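Local coordinates for aminotransferase, class I (Staphylococcus aureus, PDB 2O1B), which probably transfers amino groups between amino acids and 2-oxo acids, as an aspartate aminotransferase-type enzyme that works with bound pyridoxal-5'-phosphate, at residues C113-T118 / G263-N268; N120-V125 / I246-L251; G86-K91 / D107-V112. All coordinates share one frame; numbering follows the deposited sequence.

Interaction 1 (C113-T118 / G263-N268); sequences CILYGT and GFAVGN. With PLP (pyridoxal-5'-phosphate), chain B.
Cys113 and Ala265 face each other as a hydrogen-bonded antiparallel pair: Cys113 N donates a hydrogen bond to Ala265 O at 3.0 Å, and Ala265 N returns a nearly straight bond to Cys113 O at 2.7 Å. Leu115 and Gly263 repeat this two residues on, with Leu115 N 2.8 Å from Gly263 O, although here both donors sit above the carbonyl planes. Between them, Ile114 and Phe264 form a non-hydrogen-bonded pair. The leucine side chain lies over the partner strand, its CD1 3.6 Å from Phe264 C and also against the Ala265 methyl. Gly263, having no side chain, takes Thr118 CG2 4.0 Å from its CA. Past Leu115 the chain swings through an inverse gamma turn centred on Tyr116 and delivers Thr118 to the cofactor, where Thr118 N donates to PLP O3P at 2.9 Å. Lys119 N, Ser252 and Arg261 also bind PLP, as does Tyr81 of the second subunit. A strand that turns into a helix whose first N-H groups face the phosphate forms one wall of the phosphate-binding cup known from fold-type I PLP enzymes.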
loop_
_atom_site.group_PDB
_atom_site.type_symbol
_atom_site.label_atom_id
_atom_site.label_comp_id
_atom_site.label_asym_id
_atom_site.label_seq_id
_atom_site.Cartn_x
_atom_site.Cartn_y
_atom_site.Cartn_z
ATOM N N CYS A 113 -14.098 -2.441 -4.240
ATOM C CA CYS A 113 -12.946 -2.277 -3.338
ATOM C C CYS A 113 -11.966 -1.305 -3.966
ATOM O O CYS A 113 -11.449 -1.555 -5.063
ATOM C CB CYS A 113 -12.241 -3.617 -3.082
ATOM S SG CYS A 113 -10.807 -3.522 -1.959
ATOM N N ILE A 114 -11.728 -0.193 -3.283
ATOM C CA ILE A 114 -10.774 0.812 -3.731
ATOM C C ILE A 114 -9.341 0.308 -3.576
ATOM O O ILE A 114 -9.023 -0.338 -2.577
ATOM C CB ILE A 114 -10.962 2.111 -2.928
ATOM C CG1 ILE A 114 -12.228 2.824 -3.395
ATOM C CG2 ILE A 114 -9.816 3.051 -3.142
ATOM C CD1 ILE A 114 -13.391 2.685 -2.478
ATOM N N LEU A 115 -8.488 0.602 -4.564
ATOM C CA LEU A 115 -7.095 0.122 -4.575
ATOM C C LEU A 115 -6.082 1.260 -4.547
ATOM O O LEU A 115 -6.301 2.303 -5.153
ATOM C CB LEU A 115 -6.825 -0.794 -5.783
ATOM C CG LEU A 115 -7.699 -2.047 -5.958
ATOM C CD1 LEU A 115 -7.392 -2.770 -7.265
ATOM C CD2 LEU A 115 -7.564 -2.994 -4.774
ATOM N N TYR A 116 -4.968 1.035 -3.854
ATOM C CA TYR A 116 -3.891 2.020 -3.724
ATOM C C TYR A 116 -2.936 1.881 -4.917
ATOM O O TYR A 116 -1.759 1.526 -4.757
ATOM C CB TYR A 116 -3.140 1.792 -2.410
ATOM C CG TYR A 116 -4.037 1.808 -1.192
ATOM C CD1 TYR A 116 -4.240 2.982 -0.475
ATOM C CD2 TYR A 116 -4.688 0.647 -0.757
ATOM C CE1 TYR A 116 -5.068 3.009 0.647
ATOM C CE2 TYR A 116 -5.521 0.662 0.364
ATOM C CZ TYR A 116 -5.710 1.849 1.057
ATOM O OH TYR A 116 -6.522 1.887 2.171
ATOM N N GLY A 117 -3.463 2.162 -6.107
ATOM C CA GLY A 117 -2.834 1.774 -7.365
ATOM C C GLY A 117 -3.150 0.310 -7.576
ATOM O O GLY A 117 -3.116 -0.467 -6.620
ATOM N N THR A 118 -3.445 -0.079 -8.816
ATOM C CA THR A 118 -3.886 -1.448 -9.097
ATOM C C THR A 118 -2.819 -2.504 -8.864
ATOM O O THR A 118 -3.151 -3.643 -8.542
ATOM C CB THR A 118 -4.486 -1.633 -10.521
ATOM O OG1 THR A 118 -3.493 -1.401 -11.538
ATOM C CG2 THR A 118 -5.667 -0.703 -10.718
ATOM N N GLY A 263 -6.836 3.179 -7.986
ATOM C CA GLY A 263 -7.572 2.269 -8.861
ATOM C C GLY A 263 -8.664 1.605 -8.043
ATOM O O GLY A 263 -8.918 2.002 -6.901
ATOM N N PHE A 264 -9.322 0.604 -8.624
ATOM C CA PHE A 264 -10.345 -0.142 -7.897
ATOM C C PHE A 264 -10.573 -1.528 -8.472
ATOM O O PHE A 264 -10.292 -1.774 -9.650
ATOM C CB PHE A 264 -11.663 0.642 -7.815
ATOM C CG PHE A 264 -12.230 1.040 -9.144
ATOM C CD1 PHE A 264 -11.977 2.300 -9.671
ATOM C CD2 PHE A 264 -13.049 0.170 -9.853
ATOM C CE1 PHE A 264 -12.512 2.677 -10.907
ATOM C CE2 PHE A 264 -13.593 0.541 -11.075
ATOM C CZ PHE A 264 -13.324 1.805 -11.601
ATOM N N ALA A 265 -11.057 -2.423 -7.610
ATOM C CA ALA A 265 -11.506 -3.750 -7.983
ATOM C C ALA A 265 -13.020 -3.735 -7.951
ATOM O O ALA A 265 -13.627 -3.071 -7.100
ATOM C CB ALA A 265 -10.973 -4.795 -7.017
ATOM N N VAL A 266 -13.624 -4.487 -8.865
ATOM C CA VAL A 266 -15.080 -4.505 -9.022
ATOM C C VAL A 266 -15.546 -5.911 -9.388
ATOM O O VAL A 266 -14.893 -6.607 -10.161
ATOM C CB VAL A 266 -15.541 -3.428 -10.058
ATOM C CG1 VAL A 266 -16.673 -3.911 -10.908
ATOM C CG2 VAL A 266 -15.920 -2.133 -9.360
ATOM N N GLY A 267 -16.648 -6.368 -8.786
ATOM C CA GLY A 267 -17.219 -7.675 -9.149
ATOM C C GLY A 267 -17.553 -8.685 -8.062
ATOM O O GLY A 267 -18.169 -8.334 -7.045
ATOM N N ASN A 268 -17.172 -9.948 -8.298
ATOM C CA ASN A 268 -17.490 -11.076 -7.399
ATOM C C ASN A 268 -17.446 -10.701 -5.929
ATOM O O ASN A 268 -16.384 -10.327 -5.432
ATOM C CB ASN A 268 -16.532 -12.250 -7.620
ATOM C CG ASN A 268 -16.992 -13.521 -6.907
ATOM O OD1 ASN A 268 -17.886 -14.225 -7.382
ATOM N ND2 ASN A 268 -16.387 -13.813 -5.761
HETATM N N1 PLP B . -1.571 -4.018 -15.088
HETATM C C2 PLP B . -1.145 -3.673 -16.357
HETATM C C2A PLP B . -1.445 -4.592 -17.509
HETATM C C3 PLP B . -0.478 -2.459 -16.534
HETATM O O3 PLP B . -0.041 -2.072 -17.767
HETATM C C4 PLP B . -0.242 -1.619 -15.437
HETATM C C4A PLP B . -0.049 -0.157 -15.715
HETATM C C5 PLP B . -0.664 -1.989 -14.158
HETATM C C6 PLP B . -1.332 -3.203 -13.991
HETATM C C5A PLP B . -0.396 -1.110 -12.943
HETATM O O4P PLP B . -1.226 0.035 -12.904
HETATM P P PLP B . -1.229 1.010 -11.615
HETATM O O1P PLP B . -0.524 2.308 -11.970
HETATM O O2P PLP B . -0.510 0.288 -10.506
HETATM O O3P PLP B . -2.666 1.282 -11.268
#

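Interaction 2 (N120-V125 / I246-L251); sequences NGLVAV and IEIYSL. With PLP (pyridoxal-5'-phosphate), chain B.
Leu122 and Ile248 lie alongside each other, pointing opposite ways, and their branched ends make the closest fit between helix segment 120-125 and strand segment 246-251. Leu122 CD2 lies 3.8 Å from Ile248 CD1, while Leu122 CG rests against both CD1 and CG2 of the isoleucine. Ile248 CG1 stands beside its own backbone N, opposite the carbonyl carbon (chi1 -75°), and with the chain extended beyond it CD1 becomes a knob directed at the helix. What receives this knob is a shallow hollow floored by Gly121, whose backbone C is 4.3 Å from Ile248 CD1, and walled by Leu122 and Val125. The methyl comes down on bare backbone at the glycine. One turn further along, Val125 and Ile246 meet end to end, Val125 CG2 lying 4.1 Å from Ile246 CD1. The same valine methyl lies more loosely, 4.4 Å, from Ile248 CD1, so it faces the ends of both isoleucines. No hydrogen bond crosses this buried, wholly apolar seam.

At the Leu122 and Ser250 end the seam reaches the cofactor. The second methyl of Leu122, CD1, lies 3.6 Å from PLP C6 at the pyridine ring, and Ser250 OG donates to PLP O3P at 2.7 Å. Ser250 OG is in turn hydrogen-bonded with Ser252 N, which ties the hydroxyl to the following loop.

Helix segment 120-125 runs roughly antiparallel to strand segment 246-250, their axes at 155° and 9.8 Å apart at closest approach. From helix 118-129, Leu122 and Val125 extend their packing to Val218 of strand 216-220, next to strand 245-250, whereas Ile246 also touches Met271, Ile272 and Leu275 of helix 269-282, so the seam lies where two helices cover one face of the large mixed sheet.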
loop_
_atom_site.group_PDB
_atom_site.type_symbol
_atom_site.label_atom_id
_atom_site.label_comp_id
_atom_site.label_asym_id
_atom_site.label_seq_id
_atom_site.Cartn_x
_atom_site.Cartn_y
_atom_site.Cartn_z
ATOM N N ASN A 120 -0.869 -2.861 -6.395
ATOM C CA ASN A 120 -1.058 -3.311 -5.020
ATOM C C ASN A 120 -2.195 -4.327 -4.869
ATOM O O ASN A 120 -2.051 -5.321 -4.135
ATOM C CB ASN A 120 -1.296 -2.108 -4.102
ATOM C CG ASN A 120 -1.177 -2.457 -2.635
ATOM O OD1 ASN A 120 -0.082 -2.759 -2.132
ATOM N ND2 ASN A 120 -2.303 -2.418 -1.931
ATOM N N GLY A 121 -3.317 -4.078 -5.548
ATOM C CA GLY A 121 -4.470 -4.982 -5.483
ATOM C C GLY A 121 -4.278 -6.260 -6.279
ATOM O O GLY A 121 -4.627 -7.355 -5.812
ATOM N N LEU A 122 -3.710 -6.128 -7.478
ATOM C CA LEU A 122 -3.396 -7.282 -8.319
ATOM C C LEU A 122 -2.468 -8.245 -7.614
ATOM O O LEU A 122 -2.693 -9.449 -7.656
ATOM C CB LEU A 122 -2.787 -6.857 -9.664
ATOM C CG LEU A 122 -3.741 -6.174 -10.657
ATOM C CD1 LEU A 122 -2.980 -5.291 -11.632
ATOM C CD2 LEU A 122 -4.595 -7.195 -11.402
ATOM N N VAL A 123 -1.421 -7.730 -6.969
ATOM C CA VAL A 123 -0.474 -8.641 -6.290
ATOM C C VAL A 123 -1.046 -9.195 -4.966
ATOM O O VAL A 123 -0.576 -10.216 -4.463
ATOM C CB VAL A 123 0.987 -8.056 -6.135
ATOM C CG1 VAL A 123 1.539 -7.513 -7.466
ATOM C CG2 VAL A 123 1.046 -7.000 -5.101
ATOM N N ALA A 124 -2.079 -8.543 -4.428
ATOM C CA ALA A 124 -2.736 -8.986 -3.185
ATOM C C ALA A 124 -3.706 -10.157 -3.379
ATOM O O ALA A 124 -3.856 -10.999 -2.477
ATOM C CB ALA A 124 -3.435 -7.806 -2.494
ATOM N N VAL A 125 -4.327 -10.234 -4.562
ATOM C CA VAL A 125 -5.403 -11.199 -4.823
ATOM C C VAL A 125 -5.070 -12.631 -4.401
ATOM O O VAL A 125 -5.883 -13.261 -3.735
ATOM C CB VAL A 125 -5.926 -11.197 -6.310
ATOM C CG1 VAL A 125 -6.947 -12.306 -6.507
ATOM C CG2 VAL A 125 -6.569 -9.857 -6.684
ATOM N N ILE A 246 -13.520 -10.875 -10.780
ATOM C CA ILE A 246 -13.439 -9.445 -10.479
ATOM C C ILE A 246 -12.682 -8.787 -11.610
ATOM O O ILE A 246 -11.897 -9.433 -12.308
ATOM C CB ILE A 246 -12.704 -9.126 -9.142
ATOM C CG1 ILE A 246 -11.303 -9.756 -9.108
ATOM C CG2 ILE A 246 -13.553 -9.543 -7.950
ATOM C CD1 ILE A 246 -10.425 -9.276 -7.932
ATOM N N GLU A 247 -12.935 -7.499 -11.796
ATOM C CA GLU A 247 -12.201 -6.706 -12.760
ATOM C C GLU A 247 -11.496 -5.576 -12.034
ATOM O O GLU A 247 -12.075 -4.939 -11.161
ATOM C CB GLU A 247 -13.159 -6.139 -13.773
ATOM C CG GLU A 247 -12.493 -5.519 -14.968
ATOM C CD GLU A 247 -13.442 -5.475 -16.105
ATOM O OE1 GLU A 247 -14.353 -4.607 -16.088
ATOM O OE2 GLU A 247 -13.292 -6.333 -16.995
ATOM N N ILE A 248 -10.246 -5.324 -12.406
ATOM C CA ILE A 248 -9.456 -4.271 -11.764
ATOM C C ILE A 248 -9.196 -3.149 -12.777
ATOM O O ILE A 248 -8.755 -3.387 -13.897
ATOM C CB ILE A 248 -8.184 -4.850 -11.129
ATOM C CG1 ILE A 248 -8.566 -5.585 -9.828
ATOM C CG2 ILE A 248 -7.157 -3.744 -10.849
ATOM C CD1 ILE A 248 -7.469 -6.324 -9.155
ATOM N N TYR A 249 -9.529 -1.937 -12.380
ATOM C CA TYR A 249 -9.484 -0.777 -13.260
ATOM C C TYR A 249 -8.561 0.267 -12.649
ATOM O O TYR A 249 -8.644 0.520 -11.445
ATOM C CB TYR A 249 -10.893 -0.194 -13.418
ATOM C CG TYR A 249 -11.000 0.845 -14.516
ATOM C CD1 TYR A 249 -11.340 0.468 -15.825
ATOM C CD2 TYR A 249 -10.742 2.201 -14.260
ATOM C CE1 TYR A 249 -11.408 1.419 -16.856
ATOM C CE2 TYR A 249 -10.816 3.155 -15.279
ATOM C CZ TYR A 249 -11.139 2.752 -16.574
ATOM O OH TYR A 249 -11.202 3.691 -17.580
ATOM N N SER A 250 -7.706 0.878 -13.476
ATOM C CA SER A 250 -6.736 1.862 -13.010
ATOM C C SER A 250 -7.031 3.246 -13.568
ATOM O O SER A 250 -7.436 3.373 -14.721
ATOM C CB SER A 250 -5.316 1.460 -13.428
ATOM O OG SER A 250 -4.393 2.459 -13.023
ATOM N N LEU A 251 -6.820 4.277 -12.752
ATOM C CA LEU A 251 -6.853 5.669 -13.241
ATOM C C LEU A 251 -5.520 6.167 -13.838
ATOM O O LEU A 251 -5.447 7.258 -14.426
ATOM C CB LEU A 251 -7.319 6.616 -12.130
ATOM C CG LEU A 251 -8.805 6.586 -11.735
ATOM C CD1 LEU A 251 -9.156 5.415 -10.831
ATOM C CD2 LEU A 251 -9.188 7.896 -11.055
HETATM N N1 PLP B . -1.571 -4.018 -15.088
HETATM C C2 PLP B . -1.145 -3.673 -16.357
HETATM C C2A PLP B . -1.445 -4.592 -17.509
HETATM C C3 PLP B . -0.478 -2.459 -16.534
HETATM O O3 PLP B . -0.041 -2.072 -17.767
HETATM C C4 PLP B . -0.242 -1.619 -15.437
HETATM C C4A PLP B . -0.049 -0.157 -15.715
HETATM C C5 PLP B . -0.664 -1.989 -14.158
HETATM C C6 PLP B . -1.332 -3.203 -13.991
HETATM C C5A PLP B . -0.396 -1.110 -12.943
HETATM O O4P PLP B . -1.226 0.035 -12.904
HETATM P P PLP B . -1.229 1.010 -11.615
HETATM O O1P PLP B . -0.524 2.308 -11.970
HETATM O O2P PLP B . -0.510 0.288 -10.506
HETATM O O3P PLP B . -2.666 1.282 -11.268
#

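Interaction 3 (G86-K91 / D107-V112); sequences GKEAFK and DKEDEV
Lys91 and Lys108 bring the backbones closest, their CA atoms 5.5 Å apart, where the first turn of helix 88-102 meets the loop that leads from that helix's far end back to strand 112-115. Four side chains, Glu88, Lys91, Lys108 and Glu109, form a salt-bridge network across this gap, with acid and base on each side. Lys108 bends at its third and fourth torsions (chi3 -74°, chi4 80°), curling its ammonium group to Glu88; the two side chains cross at about a right angle. Lys108 NZ donates to Glu88 OE1 at 2.6 Å, and Glu88 OE1 receives it on its syn lone pair, the side of its other oxygen. Lys91 instead stays extended beyond CG and carries NZ to Glu109 OE1, again at 2.6 Å and again on the syn lone pair of the carboxylate oxygen.

The two carboxylates are also near each other, Glu88 OE2 being 3.4 Å from Glu109 OE2, a like-charge approach that the two ammonium groups probably offset. Long salt bridges, Lys91 with Glu88 and Lys108 with Glu109, close the ring of charges.

Beneath the charges the lysines pack through their aliphatic parts. Lys91 CB lies 4.0 Å from Lys108 CB, and Lys91 CD rests near the carbonyl oxygen of Lys108. Val112 adds an apolar contact deeper in, its CG1 loosely against Lys91 CA, and its side chain continues onto Ile94 and Val95 of the same helix.

The loop is shaped from within by Asp107, which makes an Asx turn and a longer Asx motif. Its OD1 accepts from Glu109 N at 2.8 Å and from Asp110 N at 2.9 Å, the two donors reaching that single oxygen from opposite faces of the carboxylate plane.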
loop_
_atom_site.group_PDB
_atom_site.type_symbol
_atom_site.label_atom_id
_atom_site.label_comp_id
_atom_site.label_asym_id
_atom_site.label_seq_id
_atom_site.Cartn_x
_atom_site.Cartn_y
_atom_site.Cartn_z
ATOM N N GLY A 86 -13.209 3.622 2.076
ATOM C CA GLY A 86 -13.388 4.742 1.159
ATOM C C GLY A 86 -14.661 5.524 1.364
ATOM O O GLY A 86 -15.592 5.056 2.022
ATOM N N LYS A 87 -14.689 6.728 0.802
ATOM C CA LYS A 87 -15.869 7.584 0.858
ATOM C C LYS A 87 -17.029 6.975 0.077
ATOM O O LYS A 87 -16.829 6.315 -0.944
ATOM C CB LYS A 87 -15.553 8.959 0.271
ATOM C CG LYS A 87 -14.580 9.790 1.085
ATOM C CD LYS A 87 -14.420 11.158 0.475
ATOM C CE LYS A 87 -13.449 11.962 1.274
ATOM N NZ LYS A 87 -13.419 13.345 0.787
ATOM N N GLU A 88 -18.244 7.206 0.564
ATOM C CA GLU A 88 -19.451 6.822 -0.161
ATOM C C GLU A 88 -19.483 7.402 -1.571
ATOM O O GLU A 88 -19.846 6.712 -2.530
ATOM C CB GLU A 88 -20.694 7.257 0.607
ATOM C CG GLU A 88 -21.255 6.182 1.523
ATOM C CD GLU A 88 -21.805 4.993 0.746
ATOM O OE1 GLU A 88 -22.795 5.171 -0.010
ATOM O OE2 GLU A 88 -21.240 3.885 0.891
ATOM N N ALA A 89 -19.103 8.672 -1.690
ATOM C CA ALA A 89 -19.048 9.345 -2.985
ATOM C C ALA A 89 -18.069 8.665 -3.961
ATOM O O ALA A 89 -18.297 8.684 -5.168
ATOM C CB ALA A 89 -18.708 10.807 -2.808
ATOM N N PHE A 90 -16.997 8.071 -3.435
ATOM C CA PHE A 90 -16.017 7.340 -4.263
ATOM C C PHE A 90 -16.626 6.019 -4.706
ATOM O O PHE A 90 -16.660 5.723 -5.903
ATOM C CB PHE A 90 -14.668 7.164 -3.525
ATOM C CG PHE A 90 -13.487 6.732 -4.414
ATOM C CD1 PHE A 90 -13.559 6.752 -5.805
ATOM C CD2 PHE A 90 -12.286 6.329 -3.827
ATOM C CE1 PHE A 90 -12.469 6.340 -6.586
ATOM C CE2 PHE A 90 -11.187 5.935 -4.599
ATOM C CZ PHE A 90 -11.282 5.937 -5.976
ATOM N N LYS A 91 -17.152 5.244 -3.754
ATOM C CA LYS A 91 -17.835 3.986 -4.100
ATOM C C LYS A 91 -18.922 4.217 -5.154
ATOM O O LYS A 91 -19.113 3.407 -6.064
ATOM C CB LYS A 91 -18.455 3.352 -2.854
ATOM C CG LYS A 91 -17.464 2.990 -1.755
ATOM C CD LYS A 91 -18.219 2.423 -0.567
ATOM C CE LYS A 91 -17.301 2.154 0.612
ATOM N NZ LYS A 91 -18.102 1.960 1.860
ATOM N N ASP A 107 -22.981 -3.306 -6.581
ATOM C CA ASP A 107 -23.335 -2.871 -5.231
ATOM C C ASP A 107 -22.130 -2.206 -4.553
ATOM O O ASP A 107 -21.039 -2.775 -4.515
ATOM C CB ASP A 107 -23.845 -4.054 -4.400
ATOM C CG ASP A 107 -24.262 -3.645 -2.990
ATOM O OD1 ASP A 107 -23.384 -3.285 -2.173
ATOM O OD2 ASP A 107 -25.475 -3.688 -2.702
ATOM N N LYS A 108 -22.345 -1.015 -4.002
ATOM C CA LYS A 108 -21.263 -0.221 -3.410
ATOM C C LYS A 108 -20.536 -0.892 -2.246
ATOM O O LYS A 108 -19.334 -0.707 -2.072
ATOM C CB LYS A 108 -21.785 1.131 -2.940
ATOM C CG LYS A 108 -22.294 2.040 -4.028
ATOM C CD LYS A 108 -22.533 3.450 -3.473
ATOM C CE LYS A 108 -23.778 3.530 -2.595
ATOM N NZ LYS A 108 -23.491 3.011 -1.227
ATOM N N GLU A 109 -21.257 -1.658 -1.442
ATOM C CA GLU A 109 -20.635 -2.349 -0.327
ATOM C C GLU A 109 -20.059 -3.687 -0.761
ATOM O O GLU A 109 -18.913 -4.015 -0.446
ATOM C CB GLU A 109 -21.642 -2.546 0.815
ATOM C CG GLU A 109 -21.485 -1.607 1.999
ATOM C CD GLU A 109 -21.092 -0.181 1.620
ATOM O OE1 GLU A 109 -19.967 0.215 1.972
ATOM O OE2 GLU A 109 -21.898 0.543 0.983
ATOM N N ASP A 110 -20.843 -4.450 -1.508
ATOM C CA ASP A 110 -20.521 -5.849 -1.743
ATOM C C ASP A 110 -19.528 -6.066 -2.875
ATOM O O ASP A 110 -18.812 -7.081 -2.903
ATOM C CB ASP A 110 -21.801 -6.639 -2.049
ATOM C CG ASP A 110 -22.730 -6.767 -0.845
ATOM O OD1 ASP A 110 -22.300 -6.499 0.306
ATOM O OD2 ASP A 110 -23.905 -7.153 -1.062
ATOM N N GLU A 111 -19.521 -5.143 -3.832
ATOM C CA GLU A 111 -18.888 -5.400 -5.129
ATOM C C GLU A 111 -17.894 -4.327 -5.577
ATOM O O GLU A 111 -17.558 -4.240 -6.754
ATOM C CB GLU A 111 -19.971 -5.650 -6.198
ATOM C CG GLU A 111 -20.853 -6.851 -5.853
ATOM C CD GLU A 111 -22.028 -7.069 -6.787
ATOM O OE1 GLU A 111 -22.597 -6.084 -7.294
ATOM O OE2 GLU A 111 -22.399 -8.251 -6.987
ATOM N N VAL A 112 -17.404 -3.539 -4.622
ATOM C CA VAL A 112 -16.446 -2.476 -4.897
ATOM C C VAL A 112 -15.364 -2.421 -3.816
ATOM O O VAL A 112 -15.679 -2.360 -2.628
ATOM C CB VAL A 112 -17.153 -1.097 -4.987
ATOM C CG1 VAL A 112 -16.139 -0.004 -5.171
ATOM C CG2 VAL A 112 -18.158 -1.067 -6.135
#

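How the interactions relate
Interactions 1 and 2 are buried and meet in the large mixed sheet, where strands 263-267 and 245-250 are neighbours joined by backbone bonds such as Phe264 O to Tyr249 N. Both also reach PLP, and helix 118-129 of interaction 2 follows directly from strand 112-115 of interaction 1. Their chemistry divides accordingly: paired backbone amides and carbonyls within the sheet, then apolar side chains between sheet and helix. Interaction 3 lies farther from the chain's centre, is only partly buried and depends on charge. It still borders interaction 1: Phe90 packs on Ile114, and Glu111 O probably accepts from Gly267 N. Interactions 2 and 3 do not touch.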